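Local structure of ABC transporter ATP-binding protein (Leptospira interrogans serovar Copenhageni, 4HZI) at residues S227-H232 with E236-Y241; K217-H220 with K224-S227; V53-K58 with K243-K248. The protein probably binds and hydrolyses ATP as the ATPase subunit of an orphan ABC transporter involved in manganese utilization and tolerance. All coordinates share one frame; numbering follows the deposited sequence.

Along the chain, strand 53-58 comes first, then much later helix 206-222 and strands 227-231 and 243-248, so contacts 1 and 2 lie inside the loop closed by contact 3. Contacts 1 and 2 share Ser227, with centres about 11 Å apart; Phe240 of contact 1 packs on His220 and Phe225 of contact 2. Strands 227-231 and 243-248 share one mixed sheet, with strand 62-67 between them; strand 53-58 edges a separate antiparallel sheet. Centres of contacts 1 and 3 lie about 12 Å apart, of 2 and 3 about 19 Å. Contact 1 packs a strand of the ATPase core on the loop after it, contact 2 the preceding helix on the loop between, and contact 3 joins the two sheets.

Contact 1 (S227-H232 with E236-Y241); sequences SLYITH and EIPDFY
Tyr229 and Tyr241 bury the most surface of any residues here, followed by Glu236; the first tyrosine reaches from the strand into the loop, the second from the loop back toward the strand. With CG anti to the backbone N (chi1 -169°), the Tyr229 ring leaves the strand toward residues 236-238. Its OH ends at the backbone oxygen of Glu236, a weak hydrogen bond of 2.6 Å from OH to O. Pro238 lies over one face of the same ring, offset toward the rim, with its CD 4.3 Å from the ring centroid in a CH-pi contact. Tyr241 crosses at about a right angle to the Tyr229 side chain: its CZ rests 3.5 Å from Tyr229 CB, and the two ring planes meet obliquely at 54°. The Tyr241 hydroxyl passes close to the Tyr229 ring and is hydrogen-bonded to Ser227, OH to OG 2.8 Å; OG has a second partner in His62 ND1. A type I turn from Pro238 to Tyr241 brings the second tyrosine back over the strand.

Strand 227-231 is a parallel strand of the RecA-like core sheet of ABC ATPases, and His232 directly after it, hydrogen-bonded through ND1 to Glu199, sits where the family carries the switch histidine of its H-loop. Just before that histidine, Thr231 ties the strand end to the loop. Its OG1 donates over 2.8 Å to OE1 at the end of the extended Glu236 chain, approaching from above the carboxylate, 47° out of its plane, and is also hydrogen-bonded to the backbone N of Arg233. The methyl branch of Thr231 is turned instead to Ile237, CG2 to CG1 4.0 Å.

Contact 2 (K217-H220 with K224-S227); sequences KEYH and KFTS
Phe225 sends its side chain from the loop against the last turns of helix 206-222, where Tyr219 and His220 receive it. From CB, a chi1 of 70° sets the ring between the backbone N and the carbonyl carbon, aimed at the helix. The first ring atom, CG, already looks at the tyrosine, 4.2 Å from Tyr219 CE2. CD1 comes nearer to the same carbon, at 3.9 Å from Tyr219 CE2. CE1 has most to meet: Tyr219 CD2 is 3.8 Å from it on the ring face, while at the ring edge His220 CA lies 3.9 Å from this same Phe225 CE1. The imidazole turns its own edge to that atom too, His220 CD2 being 3.9 Å from Phe225 CE1. At the tip, CZ packs on Phe240 of the loop after strand 227-231.

The two six-membered rings form a T-shaped pair in which the CD2-CE2 edge of Tyr219 points at the face of Phe225, toward its rim; the centroids are 5.3 Å apart and the planes stand at 83°. Farther out the aromatic cluster continues: Tyr219 meets Phe184 of helix 176-188 edge-to-face, His220 stacks on Phe240, and Phe225 has an edge-to-face partner in His62. The packing lies at the connection from helix to strand in a beta-alpha-beta crossover, strand 194-198, helix 206-222 and strand 227-231, with the two strands parallel neighbours in the sheet, as in the RecA-like core of ABC ATPases.

Contact 3 (V53-K58 with K243-K248); sequences VSFEIK and KAVLLK
Val245 sets its CG2 methyl over one face of the Phe55 ring, and the two side chains cross at about a right angle. The methyl does not sit over the ring centre: it is shifted toward the rim where the ring joins its stem, 3.6 Å from Phe55 CG, with 3.9 Å to the centroid at 26° off the ring normal, a CH-pi contact. A chi1 of 68° places the Phe55 ring between its backbone N and carbonyl carbon, and a chi2 of 91° turns a face to the valine. The other branch, Val245 CG1, reaches only the ring flank, 4.1 Å from Phe55 CD2. Two residues along, Val53 and Leu247 meet more loosely, methyl to methyl, CG2 to CD1 4.4 Å.

At the far end the contact turns polar. One water accepts from both Lys58 NZ (2.8 Å) and Lys243 NZ (2.9 Å), bridging two like charges, while Lys58 NZ also forms a salt bridge with Glu56.

The strands run in opposite directions but belong to different sheets: 53-58 edges the antiparallel one, pairing with 36-42, and 243-248 lies between 62-67 and 251-255 in the mixed core sheet. Phe255 of strand 251-255 packs on both Phe55 and Val245, Leu65 backs Val245, and Leu247 touches the probable Walker A loop.

Contact 1 (S227-H232 with E236-Y241)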
loop_
_atom_site.group_PDB
_atom_site.type_symbol
_atom_site.label_atom_id
_atom_site.label_comp_id
_atom_site.label_asym_id
_atom_site.label_seq_id
_atom_site.Cartn_x
_atom_site.Cartn_y
_atom_site.Cartn_z
ATOM N N SER A 227 18.070 -2.995 13.626
ATOM C CA SER A 227 16.871 -2.410 13.062
ATOM C C SER A 227 15.558 -3.009 13.506
ATOM O O SER A 227 15.483 -4.165 13.887
ATOM C CB SER A 227 16.948 -2.385 11.529
ATOM O OG SER A 227 16.696 -3.623 10.954
ATOM N N LEU A 228 14.528 -2.189 13.342
ATOM C CA LEU A 228 13.144 -2.547 13.566
ATOM C C LEU A 228 12.382 -2.133 12.339
ATOM O O LEU A 228 12.360 -0.994 11.997
ATOM C CB LEU A 228 12.581 -1.809 14.788
ATOM C CG LEU A 228 11.113 -2.020 15.117
ATOM C CD1 LEU A 228 10.795 -3.467 15.453
ATOM C CD2 LEU A 228 10.696 -1.156 16.310
ATOM N N TYR A 229 11.785 -3.085 11.674
ATOM C CA TYR A 229 11.086 -2.916 10.408
ATOM C C TYR A 229 9.608 -3.091 10.672
ATOM O O TYR A 229 9.153 -4.147 11.143
ATOM C CB TYR A 229 11.575 -3.977 9.444
ATOM C CG TYR A 229 11.191 -3.842 7.987
ATOM C CD1 TYR A 229 9.947 -4.290 7.517
ATOM C CD2 TYR A 229 12.078 -3.303 7.050
ATOM C CE1 TYR A 229 9.619 -4.191 6.171
ATOM C CE2 TYR A 229 11.745 -3.215 5.707
ATOM C CZ TYR A 229 10.511 -3.621 5.280
ATOM O OH TYR A 229 10.190 -3.525 3.953
ATOM N N ILE A 230 8.838 -2.073 10.341
ATOM C CA ILE A 230 7.398 -2.082 10.616
ATOM C C ILE A 230 6.597 -2.197 9.337
ATOM O O ILE A 230 6.751 -1.399 8.415
ATOM C CB ILE A 230 7.029 -0.780 11.347
ATOM C CG1 ILE A 230 7.840 -0.711 12.673
ATOM C CG2 ILE A 230 5.523 -0.725 11.680
ATOM C CD1 ILE A 230 8.569 0.534 12.782
ATOM N N THR A 231 5.703 -3.184 9.297
ATOM C CA THR A 231 4.908 -3.468 8.125
ATOM C C THR A 231 3.589 -4.144 8.468
ATOM O O THR A 231 3.414 -4.729 9.554
ATOM C CB THR A 231 5.700 -4.339 7.102
ATOM O OG1 THR A 231 4.953 -4.474 5.902
ATOM C CG2 THR A 231 5.994 -5.686 7.659
ATOM N N HIS A 232 2.665 -4.048 7.516
ATOM C CA HIS A 232 1.457 -4.873 7.510
ATOM C C HIS A 232 1.455 -5.873 6.376
ATOM O O HIS A 232 0.496 -6.604 6.216
ATOM C CB HIS A 232 0.174 -4.052 7.522
ATOM C CG HIS A 232 -0.088 -3.295 6.262
ATOM N ND1 HIS A 232 0.430 -2.040 6.059
ATOM C CD2 HIS A 232 -0.867 -3.562 5.183
ATOM C CE1 HIS A 232 0.021 -1.575 4.889
ATOM N NE2 HIS A 232 -0.750 -2.481 4.329
ATOM N N GLU A 236 6.909 -7.771 2.098
ATOM C CA GLU A 236 7.846 -6.664 2.143
ATOM C C GLU A 236 9.055 -6.911 3.026
ATOM O O GLU A 236 9.855 -5.984 3.219
ATOM C CB GLU A 236 7.137 -5.424 2.706
ATOM C CG GLU A 236 6.158 -4.802 1.738
ATOM C CD GLU A 236 5.369 -3.642 2.321
ATOM O OE1 GLU A 236 5.586 -3.222 3.498
ATOM O OE2 GLU A 236 4.559 -3.124 1.553
ATOM N N ILE A 237 9.146 -8.093 3.643
ATOM C CA ILE A 237 10.155 -8.335 4.691
ATOM C C ILE A 237 11.387 -8.989 4.085
ATOM O O ILE A 237 11.319 -10.126 3.672
ATOM C CB ILE A 237 9.616 -9.279 5.792
ATOM C CG1 ILE A 237 8.404 -8.633 6.474
ATOM C CG2 ILE A 237 10.690 -9.527 6.817
ATOM C CD1 ILE A 237 7.602 -9.546 7.351
ATOM N N PRO A 238 12.538 -8.315 4.122
ATOM C CA PRO A 238 13.742 -8.953 3.580
ATOM C C PRO A 238 14.204 -10.162 4.378
ATOM O O PRO A 238 13.933 -10.292 5.585
ATOM C CB PRO A 238 14.822 -7.878 3.707
ATOM C CG PRO A 238 14.183 -6.655 4.139
ATOM C CD PRO A 238 12.759 -6.930 4.542
ATOM N N ASP A 239 15.009 -10.994 3.732
ATOM C CA ASP A 239 15.505 -12.209 4.353
ATOM C C ASP A 239 16.371 -12.066 5.594
ATOM O O ASP A 239 16.480 -13.013 6.364
ATOM C CB ASP A 239 16.277 -13.057 3.311
ATOM C CG ASP A 239 17.655 -12.448 2.908
ATOM O OD1 ASP A 239 17.991 -11.271 3.225
ATOM O OD2 ASP A 239 18.420 -13.183 2.239
ATOM N N PHE A 240 17.003 -10.926 5.828
ATOM C CA PHE A 240 17.885 -10.847 6.992
ATOM C C PHE A 240 17.160 -10.575 8.344
ATOM O O PHE A 240 17.775 -10.526 9.369
ATOM C CB PHE A 240 19.032 -9.874 6.777
ATOM C CG PHE A 240 18.640 -8.473 6.528
ATOM C CD1 PHE A 240 18.362 -7.602 7.587
ATOM C CD2 PHE A 240 18.591 -7.980 5.256
ATOM C CE1 PHE A 240 18.008 -6.290 7.357
ATOM C CE2 PHE A 240 18.223 -6.668 5.007
ATOM C CZ PHE A 240 17.910 -5.808 6.058
ATOM N N TYR A 241 15.856 -10.377 8.300
ATOM C CA TYR A 241 15.040 -10.243 9.524
ATOM C C TYR A 241 14.910 -11.592 10.196
ATOM O O TYR A 241 14.386 -12.556 9.630
ATOM C CB TYR A 241 13.671 -9.571 9.214
ATOM C CG TYR A 241 13.940 -8.100 9.107
ATOM C CD1 TYR A 241 14.027 -7.296 10.242
ATOM C CD2 TYR A 241 14.236 -7.520 7.867
ATOM C CE1 TYR A 241 14.411 -5.958 10.138
ATOM C CE2 TYR A 241 14.627 -6.191 7.769
ATOM C CZ TYR A 241 14.714 -5.409 8.869
ATOM O OH TYR A 241 15.120 -4.074 8.708
#

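Contact 2 (K217-H220 with K224-S227)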
loop_
_atom_site.group_PDB
_atom_site.type_symbol
_atom_site.label_atom_id
_atom_site.label_comp_id
_atom_site.label_asym_id
_atom_site.label_seq_id
_atom_site.Cartn_x
_atom_site.Cartn_y
_atom_site.Cartn_z
ATOM N N LYS A 217 19.591 -5.012 1.234
ATOM C CA LYS A 217 20.339 -6.220 1.375
ATOM C C LYS A 217 21.820 -5.992 1.139
ATOM O O LYS A 217 22.651 -6.626 1.773
ATOM C CB LYS A 217 19.839 -7.274 0.418
ATOM C CG LYS A 217 18.520 -7.896 0.805
ATOM C CD LYS A 217 18.127 -8.941 -0.233
ATOM C CE LYS A 217 17.925 -10.289 0.417
ATOM N NZ LYS A 217 17.378 -11.313 -0.513
ATOM N N GLU A 218 22.128 -5.072 0.244
ATOM C CA GLU A 218 23.487 -4.764 -0.115
ATOM C C GLU A 218 24.151 -4.023 1.026
ATOM O O GLU A 218 25.283 -4.310 1.413
ATOM C CB GLU A 218 23.482 -3.948 -1.409
ATOM C CG GLU A 218 24.857 -3.682 -1.980
ATOM C CD GLU A 218 24.907 -3.870 -3.491
ATOM O OE1 GLU A 218 23.891 -3.579 -4.178
ATOM O OE2 GLU A 218 25.968 -4.321 -3.983
ATOM N N TYR A 219 23.411 -3.102 1.615
ATOM C CA TYR A 219 23.876 -2.385 2.767
ATOM C C TYR A 219 24.195 -3.379 3.905
ATOM O O TYR A 219 25.260 -3.281 4.557
ATOM C CB TYR A 219 22.845 -1.308 3.181
ATOM C CG TYR A 219 23.342 -0.464 4.324
ATOM C CD1 TYR A 219 24.068 0.684 4.084
ATOM C CD2 TYR A 219 23.129 -0.843 5.647
ATOM C CE1 TYR A 219 24.588 1.430 5.125
ATOM C CE2 TYR A 219 23.612 -0.087 6.708
ATOM C CZ TYR A 219 24.364 1.047 6.439
ATOM O OH TYR A 219 24.838 1.822 7.470
ATOM N N HIS A 220 23.268 -4.297 4.159
ATOM C CA HIS A 220 23.400 -5.279 5.209
ATOM C C HIS A 220 24.602 -6.196 4.984
ATOM O O HIS A 220 25.247 -6.609 5.940
ATOM C CB HIS A 220 22.145 -6.116 5.282
ATOM C CG HIS A 220 22.201 -7.237 6.268
ATOM N ND1 HIS A 220 22.472 -8.535 5.899
ATOM C CD2 HIS A 220 22.039 -7.256 7.607
ATOM C CE1 HIS A 220 22.480 -9.302 6.969
ATOM N NE2 HIS A 220 22.227 -8.544 8.022
ATOM N N LYS A 224 27.413 -4.477 9.736
ATOM C CA LYS A 224 26.487 -4.862 10.805
ATOM C C LYS A 224 25.708 -3.618 11.305
ATOM O O LYS A 224 26.276 -2.517 11.415
ATOM C CB LYS A 224 27.222 -5.548 11.957
ATOM C CG LYS A 224 27.567 -7.006 11.675
ATOM C CD LYS A 224 28.286 -7.637 12.858
ATOM C CE LYS A 224 28.792 -9.030 12.537
ATOM N NZ LYS A 224 27.787 -9.908 11.853
ATOM N N PHE A 225 24.401 -3.797 11.569
ATOM C CA PHE A 225 23.550 -2.725 12.143
ATOM C C PHE A 225 22.324 -3.333 12.853
ATOM O O PHE A 225 22.189 -4.559 12.901
ATOM C CB PHE A 225 23.143 -1.660 11.102
ATOM C CG PHE A 225 22.146 -2.113 10.042
ATOM C CD1 PHE A 225 22.480 -3.023 9.056
ATOM C CD2 PHE A 225 20.854 -1.575 10.003
ATOM C CE1 PHE A 225 21.582 -3.365 8.064
ATOM C CE2 PHE A 225 19.941 -1.938 9.029
ATOM C CZ PHE A 225 20.275 -2.863 8.070
ATOM N N THR A 226 21.547 -2.487 13.514
ATOM C CA THR A 226 20.403 -2.969 14.335
ATOM C C THR A 226 19.159 -2.260 13.801
ATOM O O THR A 226 19.206 -1.050 13.558
ATOM C CB THR A 226 20.569 -2.648 15.837
ATOM O OG1 THR A 226 21.815 -3.161 16.313
ATOM C CG2 THR A 226 19.480 -3.326 16.655
ATOM N N SER A 227 18.070 -2.995 13.626
ATOM C CA SER A 227 16.871 -2.410 13.062
ATOM C C SER A 227 15.558 -3.009 13.506
ATOM O O SER A 227 15.483 -4.165 13.887
ATOM C CB SER A 227 16.948 -2.385 11.529
ATOM O OG SER A 227 16.696 -3.623 10.954
#

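Contact 3 (V53-K58 with K243-K248)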
loop_
_atom_site.group_PDB
_atom_site.type_symbol
_atom_site.label_atom_id
_atom_site.label_comp_id
_atom_site.label_asym_id
_atom_site.label_seq_id
_atom_site.Cartn_x
_atom_site.Cartn_y
_atom_site.Cartn_z
ATOM N N VAL A 53 2.931 -4.309 26.246
ATOM C CA VAL A 53 3.784 -4.706 25.108
ATOM C C VAL A 53 5.180 -5.034 25.625
ATOM O O VAL A 53 5.821 -4.259 26.314
ATOM C CB VAL A 53 3.820 -3.570 24.050
ATOM C CG1 VAL A 53 4.880 -3.837 22.963
ATOM C CG2 VAL A 53 2.490 -3.463 23.383
ATOM N N SER A 54 5.632 -6.253 25.303
ATOM C CA SER A 54 6.937 -6.702 25.721
ATOM C C SER A 54 7.691 -7.342 24.541
ATOM O O SER A 54 7.171 -8.216 23.834
ATOM C CB SER A 54 6.776 -7.731 26.852
ATOM O OG SER A 54 6.306 -7.103 28.038
ATOM N N PHE A 55 8.906 -6.872 24.332
ATOM C CA PHE A 55 9.826 -7.492 23.410
ATOM C C PHE A 55 11.213 -6.899 23.595
ATOM O O PHE A 55 11.414 -5.954 24.354
ATOM C CB PHE A 55 9.348 -7.422 21.954
ATOM C CG PHE A 55 9.321 -6.045 21.341
ATOM C CD1 PHE A 55 10.428 -5.515 20.629
ATOM C CD2 PHE A 55 8.139 -5.307 21.389
ATOM C CE1 PHE A 55 10.339 -4.264 20.023
ATOM C CE2 PHE A 55 8.060 -4.049 20.775
ATOM C CZ PHE A 55 9.148 -3.542 20.090
ATOM N N GLU A 56 12.203 -7.439 22.900
ATOM C CA GLU A 56 13.523 -6.819 22.997
ATOM C C GLU A 56 14.333 -7.063 21.730
ATOM O O GLU A 56 14.028 -7.994 21.004
ATOM C CB GLU A 56 14.276 -7.278 24.231
ATOM C CG GLU A 56 14.768 -8.691 24.253
ATOM C CD GLU A 56 16.261 -8.786 24.630
ATOM O OE1 GLU A 56 16.887 -7.797 25.141
ATOM O OE2 GLU A 56 16.828 -9.877 24.396
ATOM N N ILE A 57 15.279 -6.169 21.451
ATOM C CA ILE A 57 16.114 -6.292 20.252
ATOM C C ILE A 57 17.545 -6.159 20.772
ATOM O O ILE A 57 17.888 -5.209 21.485
ATOM C CB ILE A 57 15.833 -5.176 19.195
ATOM C CG1 ILE A 57 14.350 -5.135 18.800
ATOM C CG2 ILE A 57 16.757 -5.348 17.979
ATOM C CD1 ILE A 57 13.959 -3.978 17.896
ATOM N N LYS A 58 18.394 -7.131 20.427
ATOM C CA LYS A 58 19.796 -7.073 20.834
ATOM C C LYS A 58 20.610 -6.408 19.740
ATOM O O LYS A 58 20.161 -6.292 18.587
ATOM C CB LYS A 58 20.308 -8.487 21.066
ATOM C CG LYS A 58 19.457 -9.268 22.055
ATOM C CD LYS A 58 20.313 -10.220 22.846
ATOM C CE LYS A 58 19.501 -10.988 23.870
ATOM N NZ LYS A 58 18.455 -11.799 23.205
ATOM N N LYS A 243 13.924 -12.031 13.728
ATOM C CA LYS A 243 13.026 -12.006 14.913
ATOM C C LYS A 243 11.791 -11.237 14.500
ATOM O O LYS A 243 11.867 -10.373 13.608
ATOM C CB LYS A 243 13.637 -11.220 16.061
ATOM C CG LYS A 243 14.976 -11.698 16.577
ATOM C CD LYS A 243 14.793 -12.928 17.441
ATOM C CE LYS A 243 14.212 -12.561 18.795
ATOM N NZ LYS A 243 14.862 -13.367 19.865
ATOM N N ALA A 244 10.666 -11.497 15.160
ATOM C CA ALA A 244 9.450 -10.733 14.855
ATOM C C ALA A 244 8.626 -10.553 16.124
ATOM O O ALA A 244 8.729 -11.308 17.120
ATOM C CB ALA A 244 8.641 -11.405 13.804
ATOM N N VAL A 245 7.811 -9.525 16.058
ATOM C CA VAL A 245 6.785 -9.260 17.032
ATOM C C VAL A 245 5.488 -9.145 16.229
ATOM O O VAL A 245 5.425 -8.359 15.262
ATOM C CB VAL A 245 7.050 -7.891 17.714
ATOM C CG1 VAL A 245 5.920 -7.510 18.680
ATOM C CG2 VAL A 245 8.361 -7.872 18.450
ATOM N N LEU A 246 4.444 -9.876 16.618
ATOM C CA LEU A 246 3.164 -9.860 15.927
ATOM C C LEU A 246 2.217 -9.043 16.836
ATOM O O LEU A 246 2.153 -9.307 18.041
ATOM C CB LEU A 246 2.586 -11.264 15.769
ATOM C CG LEU A 246 3.428 -12.308 15.053
ATOM C CD1 LEU A 246 2.642 -13.609 14.958
ATOM C CD2 LEU A 246 3.880 -11.886 13.651
ATOM N N LEU A 247 1.625 -7.994 16.262
ATOM C CA LEU A 247 0.845 -7.024 17.005
ATOM C C LEU A 247 -0.577 -6.977 16.472
ATOM O O LEU A 247 -0.802 -6.865 15.282
ATOM C CB LEU A 247 1.453 -5.616 16.864
ATOM C CG LEU A 247 1.050 -4.618 17.949
ATOM C CD1 LEU A 247 1.685 -4.792 19.315
ATOM C CD2 LEU A 247 1.263 -3.181 17.454
ATOM N N LYS A 248 -1.541 -7.046 17.396
ATOM C CA LYS A 248 -2.950 -7.091 17.067
ATOM C C LYS A 248 -3.730 -6.395 18.192
ATOM O O LYS A 248 -3.627 -6.775 19.351
ATOM C CB LYS A 248 -3.385 -8.542 16.989
ATOM C CG LYS A 248 -4.803 -8.767 16.522
ATOM C CD LYS A 248 -5.141 -10.242 16.819
ATOM C CE LYS A 248 -6.432 -10.663 16.162
ATOM N NZ LYS A 248 -6.709 -12.080 16.523
HETATM O O HOH W 1 17.638 -12.845 20.712
#